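Local coordinates for alpha-/beta-galactoside alpha-2,3-sialyltransferase (Photobacterium phosphoreum, PDB 2ZWI), which probably transfers sialic acid from a CMP-linked donor to galactosides, forming alpha-2,3 linkages, with a GT-B fold that binds CMP, at residues D254-A259 against H294-I299. Sequence-based numbering, arbitrary orientation.
Sequences DILTEA and HNMIEI
Leu256 and Thr257 hold the imidazole of His294 from two directions, over a face and at an edge, where two helices on one parallel sheet of this GT-B glycosyltransferase meet. Leu256 CB sits over one face of the ring, 3.6 Å from its centroid and 22° off the normal, a CH-pi contact displaced toward the rim, with Leu256 CB and His294 NE2 3.4 Å apart. Thr257 approaches at roughly a right angle, its methyl CG2 lying 3.2 Å from His294 CE1 at the ring edge. With chi1 at 116°, far from a staggered value, the Thr257 rotamer is uncertain, and so is the short approach that rests on it. Farther out along its side chain, Leu256 meets Met296 tip to tip, the thioether chain being bent at chi3 (-61°). No hydrogen bond joins segments 254-259 and 294-299, but His294 NE2 bonds to the carbonyl O of Ile253, one residue before 254-259, which helps to set the rotation of the ring, with a weak bond between Lys260 NZ and His294 ND1. Ile290, on the helix that carries His294, touches both Leu256 and Met296, and Phe239 of strand 236-240 also packs against Leu256. The chain turns sharply just past His294: Asn295 has positive phi in a Schellman motif that ends helix 287-294, and Met296 leads into edge strand 297-299, which runs parallel to strand 275-279. The contact thus joins helix 249-259 to the helix-to-strand turn of the beta-alpha-beta crossover 275-279, 287-294, 297-299; bound CMP is about 11 Å from the Leu256 side chain. At the apolar end of the contact, Leu256 CD1 lies 3.7 Å from Met296 SD and 3.8 Å from Met296 CE.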
loop_
_atom_site.group_PDB
_atom_site.type_symbol
_atom_site.label_atom_id
_atom_site.label_comp_id
_atom_site.label_asym_id
_atom_site.label_seq_id
_atom_site.Cartn_x
_atom_site.Cartn_y
_atom_site.Cartn_z
ATOM N N ASP A 254 -3.496 -19.892 19.077
ATOM C CA ASP A 254 -2.335 -20.391 19.825
ATOM C C ASP A 254 -1.265 -19.313 20.057
ATOM O O ASP A 254 -0.706 -19.204 21.161
ATOM C CB ASP A 254 -1.714 -21.601 19.119
ATOM C CG ASP A 254 -2.569 -22.871 19.236
ATOM O OD1 ASP A 254 -2.239 -23.838 18.514
ATOM O OD2 ASP A 254 -3.549 -22.920 20.030
ATOM N N ILE A 255 -0.986 -18.534 19.011
ATOM C CA ILE A 255 -0.074 -17.378 19.094
ATOM C C ILE A 255 -0.549 -16.401 20.161
ATOM O O ILE A 255 0.249 -15.898 20.935
ATOM C CB ILE A 255 0.060 -16.620 17.750
ATOM C CG1 ILE A 255 0.830 -17.451 16.728
ATOM C CG2 ILE A 255 0.786 -15.262 17.937
ATOM C CD1 ILE A 255 0.582 -17.029 15.305
ATOM N N LEU A 256 -1.842 -16.117 20.178
ATOM C CA LEU A 256 -2.405 -15.225 21.186
ATOM C C LEU A 256 -2.338 -15.788 22.612
ATOM O O LEU A 256 -2.158 -15.014 23.570
ATOM C CB LEU A 256 -3.823 -14.824 20.824
ATOM C CG LEU A 256 -3.861 -13.687 19.817
ATOM C CD1 LEU A 256 -5.195 -13.710 19.063
ATOM C CD2 LEU A 256 -3.590 -12.343 20.491
ATOM N N THR A 257 -2.461 -17.109 22.768
ATOM C CA THR A 257 -2.327 -17.660 24.122
ATOM C C THR A 257 -0.878 -17.658 24.602
ATOM O O THR A 257 -0.635 -17.394 25.766
ATOM C CB THR A 257 -3.058 -19.021 24.424
ATOM O OG1 THR A 257 -2.119 -20.068 24.735
ATOM C CG2 THR A 257 -4.027 -19.426 23.375
ATOM N N GLU A 258 0.075 -17.898 23.698
ATOM C CA GLU A 258 1.490 -17.764 24.026
ATOM C C GLU A 258 1.865 -16.311 24.379
ATOM O O GLU A 258 2.587 -16.059 25.355
ATOM C CB GLU A 258 2.355 -18.286 22.873
ATOM C CG GLU A 258 3.829 -18.536 23.244
ATOM C CD GLU A 258 4.010 -19.645 24.276
ATOM O OE1 GLU A 258 5.078 -19.695 24.919
ATOM O OE2 GLU A 258 3.090 -20.463 24.450
ATOM N N ALA A 259 1.375 -15.364 23.587
ATOM C CA ALA A 259 1.631 -13.933 23.819
ATOM C C ALA A 259 1.121 -13.446 25.170
ATOM O O ALA A 259 1.714 -12.554 25.780
ATOM C CB ALA A 259 1.029 -13.091 22.687
ATOM N N HIS A 294 -10.448 -15.440 22.535
ATOM C CA HIS A 294 -9.615 -14.525 23.313
ATOM C C HIS A 294 -10.269 -13.265 23.906
ATOM O O HIS A 294 -9.583 -12.448 24.534
ATOM C CB HIS A 294 -8.324 -14.198 22.564
ATOM C CG HIS A 294 -7.365 -15.341 22.529
ATOM N ND1 HIS A 294 -6.716 -15.797 23.657
ATOM C CD2 HIS A 294 -6.971 -16.147 21.516
ATOM C CE1 HIS A 294 -5.952 -16.825 23.337
ATOM N NE2 HIS A 294 -6.086 -17.054 22.043
ATOM N N ASN A 295 -11.579 -13.122 23.732
ATOM C CA ASN A 295 -12.306 -11.940 24.212
ATOM C C ASN A 295 -11.641 -10.629 23.810
ATOM O O ASN A 295 -11.339 -9.775 24.648
ATOM C CB ASN A 295 -12.518 -11.993 25.726
ATOM C CG ASN A 295 -13.507 -13.052 26.130
ATOM O OD1 ASN A 295 -14.186 -13.647 25.287
ATOM N ND2 ASN A 295 -13.597 -13.299 27.427
ATOM N N MET A 296 -11.427 -10.479 22.513
ATOM C CA MET A 296 -10.743 -9.314 21.984
ATOM C C MET A 296 -11.746 -8.315 21.437
ATOM O O MET A 296 -12.802 -8.692 20.940
ATOM C CB MET A 296 -9.773 -9.750 20.892
ATOM C CG MET A 296 -8.570 -10.510 21.444
ATOM S SD MET A 296 -7.500 -11.080 20.141
ATOM C CE MET A 296 -8.610 -12.144 19.247
ATOM N N ILE A 297 -11.406 -7.038 21.531
ATOM C CA ILE A 297 -12.212 -5.992 20.912
ATOM C C ILE A 297 -12.031 -6.057 19.388
ATOM O O ILE A 297 -10.927 -5.890 18.881
ATOM C CB ILE A 297 -11.832 -4.585 21.440
ATOM C CG1 ILE A 297 -11.966 -4.528 22.966
ATOM C CG2 ILE A 297 -12.679 -3.510 20.774
ATOM C CD1 ILE A 297 -11.686 -3.159 23.550
ATOM N N GLU A 298 -13.126 -6.293 18.672
ATOM C CA GLU A 298 -13.084 -6.366 17.211
ATOM C C GLU A 298 -12.996 -5.013 16.514
ATOM O O GLU A 298 -13.801 -4.107 16.760
ATOM C CB GLU A 298 -14.303 -7.122 16.688
ATOM C CG GLU A 298 -14.395 -7.205 15.169
ATOM C CD GLU A 298 -15.685 -7.861 14.703
ATOM O OE1 GLU A 298 -16.440 -8.380 15.570
ATOM O OE2 GLU A 298 -15.942 -7.858 13.479
ATOM N N ILE A 299 -12.015 -4.897 15.624
ATOM C CA ILE A 299 -11.976 -3.823 14.649
ATOM C C ILE A 299 -12.398 -4.475 13.337
ATOM O O ILE A 299 -11.748 -5.423 12.874
ATOM C CB ILE A 299 -10.563 -3.180 14.528
ATOM C CG1 ILE A 299 -10.131 -2.561 15.863
ATOM C CG2 ILE A 299 -10.538 -2.117 13.406
ATOM C CD1 ILE A 299 -8.673 -2.108 15.891
#